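Local coordinates for YcaO (PDB 6CIB), which binds ADP and magnesium as a member of the YcaO family and probably uses ATP to install thioamides in a peptide backbone, at residues V174-H187 and L288-D302. Residues are numbered along the deposited sequence; the frame is centred on the assembly and turned at random.
Sequences VEYFRIHPPELEVH and LNRHWFEPEGTVEID
His-180 lays its ring flat against the short helix 290-293: CA of His-291 stands over the centre of the imidazole, 3.4 Å from the centroid, a CH-pi contact. In the plane of the same ring, ND1 of His-180 donates to O of Glu-294 at 2.8 Å, which fixes the ring's rotation; CG set anti to the carbonyl carbon (chi1 -69°) carries it there. A flat ring with an N-H at its edge suits both tasks, and an alanine here would probably leave the Glu-294 carbonyl without this donor and open a gap beside His-291.

NE2 of His-291 donates to OE1 of Glu-175 at 2.8 Å, while NE1 of Trp-292 donates to OE2 at 2.7 Å. Glutamate suits the place because its two oxygens serve two neighbouring aromatic N-H groups, both from above the carboxylate plane, with Trp-171 a further donor to OE2. The His-291 ring lies over one face of the Arg-178 guanidinium, the planes 58° apart, while NH1 and NH2 both donate to O of Leu-288 at the guanidinium edge. CG1 of Val-174 (3.6 Å from CZ2) and CG of Pro-181 pack on the six-membered ring of the Trp-292 indole.

Beyond the prolines the chains run parallel, N of Glu-185 donating to O of Val-299 at 2.8 Å. Val-299 and Ile-301 pack on Leu-184; Leu-184, Val-186 and Ile-301 all touch Val-245 of helix 241-260. The arrangement is a short parallel beta ladder, 183-185 with 298-300, with strand 203-209 also bonded to the backbone of 182-184, preceded by a His-carboxylate hydrogen bond joining helix 154-177 to helix 290-293, away from the nucleotide site.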
ATOM      1  N   VAL A 174       9.850 -12.176   1.992  1.00 33.76           N
ATOM      2  CA  VAL A 174      10.538 -12.618   0.776  1.00 33.27           C
ATOM      3  C   VAL A 174      11.962 -12.049   0.686  1.00 33.15           C
ATOM      4  O   VAL A 174      12.894 -12.792   0.410  1.00 33.75           O
ATOM      5  CB  VAL A 174       9.684 -12.319  -0.494  1.00 32.69           C
ATOM      6  CG1 VAL A 174      10.472 -12.540  -1.787  1.00 31.22           C
ATOM      7  CG2 VAL A 174       8.432 -13.189  -0.501  1.00 31.12           C
ATOM      8  N   GLU A 175      12.128 -10.753   0.951  1.00 33.54           N
ATOM      9  CA  GLU A 175      13.449 -10.108   0.910  1.00 35.14           C
ATOM     10  C   GLU A 175      14.376 -10.500   2.076  1.00 35.82           C
ATOM     11  O   GLU A 175      15.574 -10.691   1.871  1.00 34.31           O
ATOM     12  CB  GLU A 175      13.336  -8.575   0.827  1.00 35.18           C
ATOM     13  CG  GLU A 175      12.557  -8.018  -0.367  1.00 36.67           C
ATOM     14  CD  GLU A 175      13.194  -8.252  -1.732  1.00 37.59           C
ATOM     15  OE1 GLU A 175      14.353  -8.698  -1.825  1.00 39.03           O
ATOM     16  OE2 GLU A 175      12.512  -7.977  -2.741  1.00 39.34           O
ATOM     17  N   TYR A 176      13.823 -10.609   3.284  1.00 37.44           N
ATOM     18  CA  TYR A 176      14.608 -10.971   4.476  1.00 40.81           C
ATOM     19  C   TYR A 176      15.240 -12.364   4.352  1.00 42.39           C
ATOM     20  O   TYR A 176      16.430 -12.523   4.612  1.00 43.34           O
ATOM     21  CB  TYR A 176      13.744 -10.889   5.739  1.00 42.33           C
ATOM     22  CG  TYR A 176      14.506 -10.976   7.046  1.00 44.26           C
ATOM     23  CD1 TYR A 176      15.086  -9.836   7.618  1.00 45.44           C
ATOM     24  CD2 TYR A 176      14.624 -12.191   7.728  1.00 45.56           C
ATOM     25  CE1 TYR A 176      15.777  -9.910   8.823  1.00 46.83           C
ATOM     26  CE2 TYR A 176      15.315 -12.278   8.935  1.00 47.41           C
ATOM     27  CZ  TYR A 176      15.887 -11.135   9.477  1.00 46.81           C
ATOM     28  OH  TYR A 176      16.566 -11.214  10.670  1.00 49.04           O
ATOM     29  N   PHE A 177      14.437 -13.349   3.942  1.00 43.14           N
ATOM     30  CA  PHE A 177      14.875 -14.738   3.801  1.00 42.11           C
ATOM     31  C   PHE A 177      15.327 -15.081   2.390  1.00 41.75           C
ATOM     32  O   PHE A 177      15.768 -16.206   2.150  1.00 41.00           O
ATOM     33  CB  PHE A 177      13.751 -15.700   4.191  1.00 41.76           C
ATOM     34  CG  PHE A 177      13.384 -15.654   5.643  1.00 43.90           C
ATOM     35  CD1 PHE A 177      14.256 -16.153   6.621  1.00 44.54           C
ATOM     36  CD2 PHE A 177      12.155 -15.124   6.041  1.00 43.08           C
ATOM     37  CE1 PHE A 177      13.904 -16.116   7.968  1.00 45.81           C
ATOM     38  CE2 PHE A 177      11.802 -15.083   7.388  1.00 44.06           C
ATOM     39  CZ  PHE A 177      12.676 -15.579   8.350  1.00 44.64           C
ATOM     40  N   ARG A 178      15.209 -14.122   1.466  1.00 41.93           N
ATOM     41  CA  ARG A 178      15.458 -14.347   0.030  1.00 42.14           C
ATOM     42  C   ARG A 178      14.715 -15.583  -0.488  1.00 41.47           C
ATOM     43  O   ARG A 178      15.301 -16.473  -1.116  1.00 40.35           O
ATOM     44  CB  ARG A 178      16.956 -14.372  -0.291  1.00 45.82           C
ATOM     45  CG  ARG A 178      17.605 -13.021  -0.097  1.00 51.00           C
ATOM     46  CD  ARG A 178      18.955 -12.948  -0.772  1.00 56.34           C
ATOM     47  NE  ARG A 178      19.220 -11.575  -1.188  1.00 60.75           N
ATOM     48  CZ  ARG A 178      19.246 -11.152  -2.449  1.00 62.55           C
ATOM     49  NH1 ARG A 178      19.048 -11.994  -3.459  1.00 63.03           N
ATOM     50  NH2 ARG A 178      19.489  -9.874  -2.702  1.00 65.93           N
ATOM     51  N   ILE A 179      13.418 -15.624  -0.177  1.00 39.78           N
ATOM     52  CA  ILE A 179      12.497 -16.641  -0.674  1.00 40.62           C
ATOM     53  C   ILE A 179      12.333 -16.459  -2.183  1.00 40.26           C
ATOM     54  O   ILE A 179      12.283 -15.328  -2.671  1.00 39.87           O
ATOM     55  CB  ILE A 179      11.113 -16.554   0.032  1.00 41.21           C
ATOM     56  CG1 ILE A 179      11.272 -16.754   1.551  1.00 43.45           C
ATOM     57  CG2 ILE A 179      10.126 -17.563  -0.558  1.00 40.51           C
ATOM     58  CD1 ILE A 179      10.014 -16.547   2.372  1.00 42.77           C
ATOM     59  N   HIS A 180      12.284 -17.585  -2.898  1.00 39.64           N
ATOM     60  CA  HIS A 180      11.954 -17.644  -4.316  1.00 38.28           C
ATOM     61  C   HIS A 180      10.457 -17.981  -4.449  1.00 38.14           C
ATOM     62  O   HIS A 180      10.101 -19.165  -4.476  1.00 38.40           O
ATOM     63  CB  HIS A 180      12.798 -18.729  -5.006  1.00 40.35           C
ATOM     64  CG  HIS A 180      14.260 -18.409  -5.096  1.00 40.03           C
ATOM     65  ND1 HIS A 180      14.944 -18.413  -6.290  1.00 40.28           N
ATOM     66  CD2 HIS A 180      15.168 -18.084  -4.144  1.00 40.28           C
ATOM     67  CE1 HIS A 180      16.210 -18.103  -6.074  1.00 40.80           C
ATOM     68  NE2 HIS A 180      16.370 -17.889  -4.780  1.00 40.08           N
ATOM     69  N   PRO A 181       9.567 -16.953  -4.515  1.00 36.50           N
ATOM     70  CA  PRO A 181       8.137 -17.279  -4.572  1.00 36.31           C
ATOM     71  C   PRO A 181       7.752 -17.960  -5.891  1.00 35.68           C
ATOM     72  O   PRO A 181       8.428 -17.730  -6.905  1.00 36.12           O
ATOM     73  CB  PRO A 181       7.452 -15.907  -4.438  1.00 36.07           C
ATOM     74  CG  PRO A 181       8.461 -14.927  -4.908  1.00 35.95           C
ATOM     75  CD  PRO A 181       9.790 -15.493  -4.519  1.00 36.73           C
ATOM     76  N   PRO A 182       6.690 -18.805  -5.881  1.00 35.95           N
ATOM     77  CA  PRO A 182       6.241 -19.442  -7.123  1.00 35.94           C
ATOM     78  C   PRO A 182       5.666 -18.441  -8.122  1.00 37.70           C
ATOM     79  O   PRO A 182       5.110 -17.407  -7.718  1.00 36.06           O
ATOM     80  CB  PRO A 182       5.137 -20.395  -6.647  1.00 35.33           C
ATOM     81  CG  PRO A 182       4.645 -19.798  -5.376  1.00 35.10           C
ATOM     82  CD  PRO A 182       5.853 -19.211  -4.732  1.00 34.25           C
ATOM     83  N   GLU A 183       5.818 -18.756  -9.407  1.00 40.29           N
ATOM     84  CA  GLU A 183       5.123 -18.059 -10.493  1.00 41.23           C
ATOM     85  C   GLU A 183       3.611 -18.253 -10.358  1.00 41.54           C
ATOM     86  O   GLU A 183       3.144 -19.358 -10.042  1.00 41.74           O
ATOM     87  CB  GLU A 183       5.614 -18.569 -11.857  1.00 43.53           C
ATOM     88  CG  GLU A 183       4.925 -17.943 -13.072  1.00 46.14           C
ATOM     89  CD  GLU A 183       5.715 -18.067 -14.366  1.00 50.69           C
ATOM     90  OE1 GLU A 183       6.466 -19.054 -14.542  1.00 51.42           O
ATOM     91  OE2 GLU A 183       5.577 -17.164 -15.223  1.00 55.02           O
ATOM     92  N   LEU A 184       2.856 -17.176 -10.577  1.00 39.90           N
ATOM     93  CA  LEU A 184       1.396 -17.252 -10.589  1.00 39.81           C
ATOM     94  C   LEU A 184       0.850 -17.155 -12.014  1.00 40.24           C
ATOM     95  O   LEU A 184       1.087 -16.164 -12.710  1.00 39.86           O
ATOM     96  CB  LEU A 184       0.764 -16.197  -9.669  1.00 37.74           C
ATOM     97  CG  LEU A 184      -0.772 -16.151  -9.652  1.00 38.01           C
ATOM     98  CD1 LEU A 184      -1.401 -17.296  -8.852  1.00 37.64           C
ATOM     99  CD2 LEU A 184      -1.235 -14.811  -9.122  1.00 37.07           C
ATOM    100  N   GLU A 185       0.113 -18.190 -12.421  1.00 41.01           N
ATOM    101  CA  GLU A 185      -0.424 -18.316 -13.779  1.00 42.90           C
ATOM    102  C   GLU A 185      -1.857 -17.780 -13.817  1.00 41.47           C
ATOM    103  O   GLU A 185      -2.683 -18.157 -12.986  1.00 40.52           O
ATOM    104  CB  GLU A 185      -0.374 -19.782 -14.229  1.00 46.41           C
ATOM    105  CG  GLU A 185       0.028 -20.011 -15.683  1.00 54.03           C
ATOM    106  CD  GLU A 185       1.509 -20.344 -15.864  1.00 58.66           C
ATOM    107  OE1 GLU A 185       2.084 -21.070 -15.019  1.00 62.60           O
ATOM    108  OE2 GLU A 185       2.107 -19.895 -16.869  1.00 59.10           O
ATOM    109  N   VAL A 186      -2.127 -16.883 -14.767  1.00 41.00           N
ATOM    110  CA  VAL A 186      -3.431 -16.202 -14.909  1.00 40.39           C
ATOM    111  C   VAL A 186      -3.999 -16.399 -16.317  1.00 40.65           C
ATOM    112  O   VAL A 186      -3.268 -16.789 -17.230  1.00 40.35           O
ATOM    113  CB  VAL A 186      -3.350 -14.679 -14.587  1.00 39.75           C
ATOM    114  CG1 VAL A 186      -3.063 -14.439 -13.112  1.00 39.19           C
ATOM    115  CG2 VAL A 186      -2.316 -13.975 -15.462  1.00 39.11           C
ATOM    116  N   HIS A 187      -5.291 -16.115 -16.480  1.00 42.64           N
ATOM    117  CA  HIS A 187      -6.013 -16.303 -17.751  1.00 44.34           C
ATOM    118  C   HIS A 187      -6.875 -15.088 -18.089  1.00 44.02           C
ATOM    119  O   HIS A 187      -6.940 -14.127 -17.307  1.00 44.11           O
ATOM    120  CB  HIS A 187      -6.890 -17.561 -17.685  1.00 48.34           C
ATOM    121  CG  HIS A 187      -6.173 -18.760 -17.155  1.00 54.41           C
ATOM    122  ND1 HIS A 187      -6.334 -19.208 -15.861  1.00 57.48           N
ATOM    123  CD2 HIS A 187      -5.259 -19.581 -17.727  1.00 58.74           C
ATOM    124  CE1 HIS A 187      -5.564 -20.264 -15.664  1.00 60.79           C
ATOM    125  NE2 HIS A 187      -4.902 -20.512 -16.782  1.00 61.90           N
ATOM    126  N   LEU A 288      21.429  -9.945  -8.985  1.00 41.78           N
ATOM    127  CA  LEU A 288      21.250  -9.467  -7.611  1.00 41.70           C
ATOM    128  C   LEU A 288      19.854  -9.786  -7.057  1.00 41.07           C
ATOM    129  O   LEU A 288      19.662  -9.831  -5.837  1.00 38.64           O
ATOM    130  CB  LEU A 288      21.555  -7.965  -7.508  1.00 42.58           C
ATOM    131  CG  LEU A 288      22.989  -7.473  -7.768  1.00 43.54           C
ATOM    132  CD1 LEU A 288      23.023  -5.948  -7.774  1.00 43.74           C
ATOM    133  CD2 LEU A 288      23.999  -8.032  -6.771  1.00 41.30           C
ATOM    134  N   ASN A 289      18.903 -10.033  -7.960  1.00 40.54           N
ATOM    135  CA  ASN A 289      17.517 -10.320  -7.594  1.00 43.49           C
ATOM    136  C   ASN A 289      17.028 -11.682  -8.094  1.00 44.43           C
ATOM    137  O   ASN A 289      15.872 -11.831  -8.512  1.00 44.02           O
ATOM    138  CB  ASN A 289      16.614  -9.177  -8.059  1.00 41.84           C
ATOM    139  CG  ASN A 289      16.746  -7.958  -7.182  1.00 42.84           C
ATOM    140  OD1 ASN A 289      16.229  -7.930  -6.073  1.00 45.95           O
ATOM    141  ND2 ASN A 289      17.449  -6.946  -7.668  1.00 43.65           N
ATOM    142  N   ARG A 290      17.923 -12.670  -8.012  1.00 46.25           N
ATOM    143  CA  ARG A 290      17.686 -14.054  -8.455  1.00 46.40           C
ATOM    144  C   ARG A 290      16.434 -14.703  -7.864  1.00 43.77           C
ATOM    145  O   ARG A 290      15.773 -15.493  -8.537  1.00 44.23           O
ATOM    146  CB  ARG A 290      18.908 -14.928  -8.142  1.00 50.09           C
ATOM    147  CG  ARG A 290      20.034 -14.840  -9.167  1.00 55.65           C
ATOM    148  CD  ARG A 290      21.282 -15.611  -8.736  1.00 59.24           C
ATOM    149  NE  ARG A 290      21.087 -17.060  -8.828  1.00 64.67           N
ATOM    150  CZ  ARG A 290      20.850 -17.872  -7.796  1.00 68.94           C
ATOM    151  NH1 ARG A 290      20.783 -17.400  -6.553  1.00 71.48           N
ATOM    152  NH2 ARG A 290      20.677 -19.171  -8.007  1.00 68.02           N
ATOM    153  N   HIS A 291      16.128 -14.370  -6.611  1.00 40.76           N
ATOM    154  CA  HIS A 291      14.926 -14.866  -5.928  1.00 39.84           C
ATOM    155  C   HIS A 291      13.618 -14.484  -6.645  1.00 38.09           C
ATOM    156  O   HIS A 291      12.667 -15.268  -6.664  1.00 37.69           O
ATOM    157  CB  HIS A 291      14.916 -14.491  -4.436  1.00 37.62           C
ATOM    158  CG  HIS A 291      15.061 -13.024  -4.155  1.00 37.19           C
ATOM    159  ND1 HIS A 291      16.116 -12.268  -4.622  1.00 36.74           N
ATOM    160  CD2 HIS A 291      14.303 -12.187  -3.409  1.00 36.12           C
ATOM    161  CE1 HIS A 291      15.986 -11.024  -4.197  1.00 36.72           C
ATOM    162  NE2 HIS A 291      14.896 -10.950  -3.454  1.00 35.78           N
ATOM    163  N   TRP A 292      13.600 -13.299  -7.253  1.00 36.48           N
ATOM    164  CA  TRP A 292      12.465 -12.856  -8.072  1.00 37.11           C
ATOM    165  C   TRP A 292      12.421 -13.469  -9.462  1.00 37.09           C
ATOM    166  O   TRP A 292      11.333 -13.720  -9.986  1.00 39.67           O
ATOM    167  CB  TRP A 292      12.434 -11.328  -8.176  1.00 35.68           C
ATOM    168  CG  TRP A 292      12.019 -10.682  -6.890  1.00 34.40           C
ATOM    169  CD1 TRP A 292      12.790  -9.898  -6.079  1.00 34.26           C
ATOM    170  CD2 TRP A 292      10.741 -10.793  -6.248  1.00 33.66           C
ATOM    171  NE1 TRP A 292      12.069  -9.502  -4.976  1.00 33.60           N
ATOM    172  CE2 TRP A 292      10.808 -10.037  -5.052  1.00 33.56           C
ATOM    173  CE3 TRP A 292       9.540 -11.452  -6.568  1.00 33.72           C
ATOM    174  CZ2 TRP A 292       9.714  -9.913  -4.174  1.00 33.25           C
ATOM    175  CZ3 TRP A 292       8.450 -11.338  -5.684  1.00 33.96           C
ATOM    176  CH2 TRP A 292       8.551 -10.571  -4.505  1.00 33.19           C
ATOM    177  N   PHE A 293      13.594 -13.703 -10.048  1.00 37.57           N
ATOM    178  CA  PHE A 293      13.702 -14.155 -11.442  1.00 41.06           C
ATOM    179  C   PHE A 293      13.860 -15.664 -11.617  1.00 43.66           C
ATOM    180  O   PHE A 293      13.808 -16.168 -12.739  1.00 46.79           O
ATOM    181  CB  PHE A 293      14.800 -13.382 -12.190  1.00 41.00           C
ATOM    182  CG  PHE A 293      14.493 -11.918 -12.357  1.00 40.99           C
ATOM    183  CD1 PHE A 293      13.549 -11.490 -13.295  1.00 40.75           C
ATOM    184  CD2 PHE A 293      15.136 -10.963 -11.566  1.00 40.57           C
ATOM    185  CE1 PHE A 293      13.253 -10.136 -13.439  1.00 41.69           C
ATOM    186  CE2 PHE A 293      14.844  -9.611 -11.707  1.00 41.44           C
ATOM    187  CZ  PHE A 293      13.897  -9.200 -12.640  1.00 41.01           C
ATOM    188  N   GLU A 294      14.019 -16.382 -10.507  1.00 46.48           N
ATOM    189  CA  GLU A 294      14.073 -17.848 -10.528  1.00 47.42           C
ATOM    190  C   GLU A 294      13.007 -18.443  -9.592  1.00 44.67           C
ATOM    191  O   GLU A 294      13.333 -18.887  -8.486  1.00 43.97           O
ATOM    192  CB  GLU A 294      15.486 -18.343 -10.190  1.00 48.48           C
ATOM    193  CG  GLU A 294      16.545 -17.954 -11.218  1.00 50.03           C
ATOM    194  CD  GLU A 294      17.969 -18.035 -10.691  1.00 54.51           C
ATOM    195  OE1 GLU A 294      18.201 -18.656  -9.624  1.00 54.86           O
ATOM    196  OE2 GLU A 294      18.872 -17.473 -11.356  1.00 57.67           O
ATOM    197  N   PRO A 295      11.726 -18.441 -10.031  1.00 44.99           N
ATOM    198  CA  PRO A 295      10.631 -18.899  -9.162  1.00 45.64           C
ATOM    199  C   PRO A 295      10.731 -20.373  -8.752  1.00 46.32           C
ATOM    200  O   PRO A 295      11.192 -21.196  -9.538  1.00 44.54           O
ATOM    201  CB  PRO A 295       9.381 -18.659 -10.018  1.00 44.20           C
ATOM    202  CG  PRO A 295       9.875 -18.672 -11.428  1.00 44.75           C
ATOM    203  CD  PRO A 295      11.218 -18.017 -11.354  1.00 44.77           C
ATOM    204  N   GLU A 296      10.308 -20.679  -7.526  1.00 48.73           N
ATOM    205  CA  GLU A 296      10.228 -22.055  -7.030  1.00 50.32           C
ATOM    206  C   GLU A 296       8.788 -22.544  -7.154  1.00 49.50           C
ATOM    207  O   GLU A 296       7.946 -22.269  -6.285  1.00 48.79           O
ATOM    208  CB  GLU A 296      10.698 -22.130  -5.567  1.00 56.39           C
ATOM    209  CG  GLU A 296      11.119 -23.514  -5.072  1.00 63.32           C
ATOM    210  CD  GLU A 296      12.627 -23.663  -4.879  1.00 68.40           C
ATOM    211  OE1 GLU A 296      13.356 -22.640  -4.817  1.00 70.48           O
ATOM    212  OE2 GLU A 296      13.092 -24.821  -4.771  1.00 70.78           O
ATOM    213  N   GLY A 297       8.508 -23.258  -8.244  1.00 46.61           N
ATOM    214  CA  GLY A 297       7.181 -23.826  -8.482  1.00 46.65           C
ATOM    215  C   GLY A 297       6.219 -22.916  -9.230  1.00 47.95           C
ATOM    216  O   GLY A 297       6.571 -21.801  -9.625  1.00 47.48           O
ATOM    217  N   THR A 298       4.995 -23.403  -9.421  1.00 48.01           N
ATOM    218  CA  THR A 298       3.960 -22.665 -10.146  1.00 48.84           C
ATOM    219  C   THR A 298       2.600 -22.840  -9.478  1.00 47.96           C
ATOM    220  O   THR A 298       2.298 -23.919  -8.967  1.00 49.27           O
ATOM    221  CB  THR A 298       3.915 -23.024 -11.658  1.00 50.86           C
ATOM    222  OG1 THR A 298       2.893 -22.255 -12.305  1.00 54.27           O
ATOM    223  CG2 THR A 298       3.656 -24.522 -11.902  1.00 49.12           C
ATOM    224  N   VAL A 299       1.803 -21.769  -9.469  1.00 47.08           N
ATOM    225  CA  VAL A 299       0.452 -21.780  -8.889  1.00 44.96           C
ATOM    226  C   VAL A 299      -0.554 -21.297  -9.934  1.00 46.20           C
ATOM    227  O   VAL A 299      -0.315 -20.296 -10.615  1.00 46.10           O
ATOM    228  CB  VAL A 299       0.355 -20.919  -7.597  1.00 44.42           C
ATOM    229  CG1 VAL A 299      -1.024 -21.022  -6.957  1.00 43.88           C
ATOM    230  CG2 VAL A 299       1.403 -21.338  -6.580  1.00 45.72           C
ATOM    231  N   GLU A 300      -1.663 -22.025 -10.061  1.00 47.21           N
ATOM    232  CA  GLU A 300      -2.771 -21.653 -10.936  1.00 49.09           C
ATOM    233  C   GLU A 300      -3.747 -20.787 -10.153  1.00 47.11           C
ATOM    234  O   GLU A 300      -4.140 -21.159  -9.042  1.00 46.81           O
ATOM    235  CB  GLU A 300      -3.486 -22.908 -11.445  1.00 54.66           C
ATOM    236  CG  GLU A 300      -4.071 -22.768 -12.839  1.00 62.61           C
ATOM    237  CD  GLU A 300      -3.006 -22.769 -13.924  1.00 70.08           C
ATOM    238  OE1 GLU A 300      -2.993 -21.821 -14.741  1.00 74.68           O
ATOM    239  OE2 GLU A 300      -2.175 -23.707 -13.958  1.00 74.34           O
ATOM    240  N   ILE A 301      -4.141 -19.642 -10.722  1.00 42.93           N
ATOM    241  CA  ILE A 301      -5.006 -18.690 -10.004  1.00 41.36           C
ATOM    242  C   ILE A 301      -6.356 -19.285  -9.564  1.00 41.73           C
ATOM    243  O   ILE A 301      -6.830 -19.000  -8.460  1.00 38.03           O
ATOM    244  CB  ILE A 301      -5.162 -17.314 -10.721  1.00 39.54           C
ATOM    245  CG1 ILE A 301      -5.853 -16.304  -9.781  1.00 37.99           C
ATOM    246  CG2 ILE A 301      -5.868 -17.445 -12.073  1.00 38.67           C
ATOM    247  CD1 ILE A 301      -5.612 -14.843 -10.102  1.00 37.21           C
ATOM    248  N   ASP A 302      -6.932 -20.138 -10.413  1.00 45.76           N
ATOM    249  CA  ASP A 302      -8.228 -20.783 -10.151  1.00 50.69           C
ATOM    250  C   ASP A 302      -8.196 -21.767  -8.976  1.00 50.06           C
ATOM    251  O   ASP A 302      -9.244 -22.078  -8.411  1.00 53.19           O
ATOM    252  CB  ASP A 302      -8.757 -21.479 -11.410  1.00 55.45           C
ATOM    253  CG  ASP A 302      -8.604 -20.626 -12.649  1.00 61.64           C
ATOM    254  OD1 ASP A 302      -7.463 -20.539 -13.170  1.00 65.35           O
ATOM    255  OD2 ASP A 302      -9.618 -20.042 -13.091  1.00 62.52           O
TER
HETATM  256  O   HOH W   1      10.294 -15.825  -7.886  1.00 37.23           O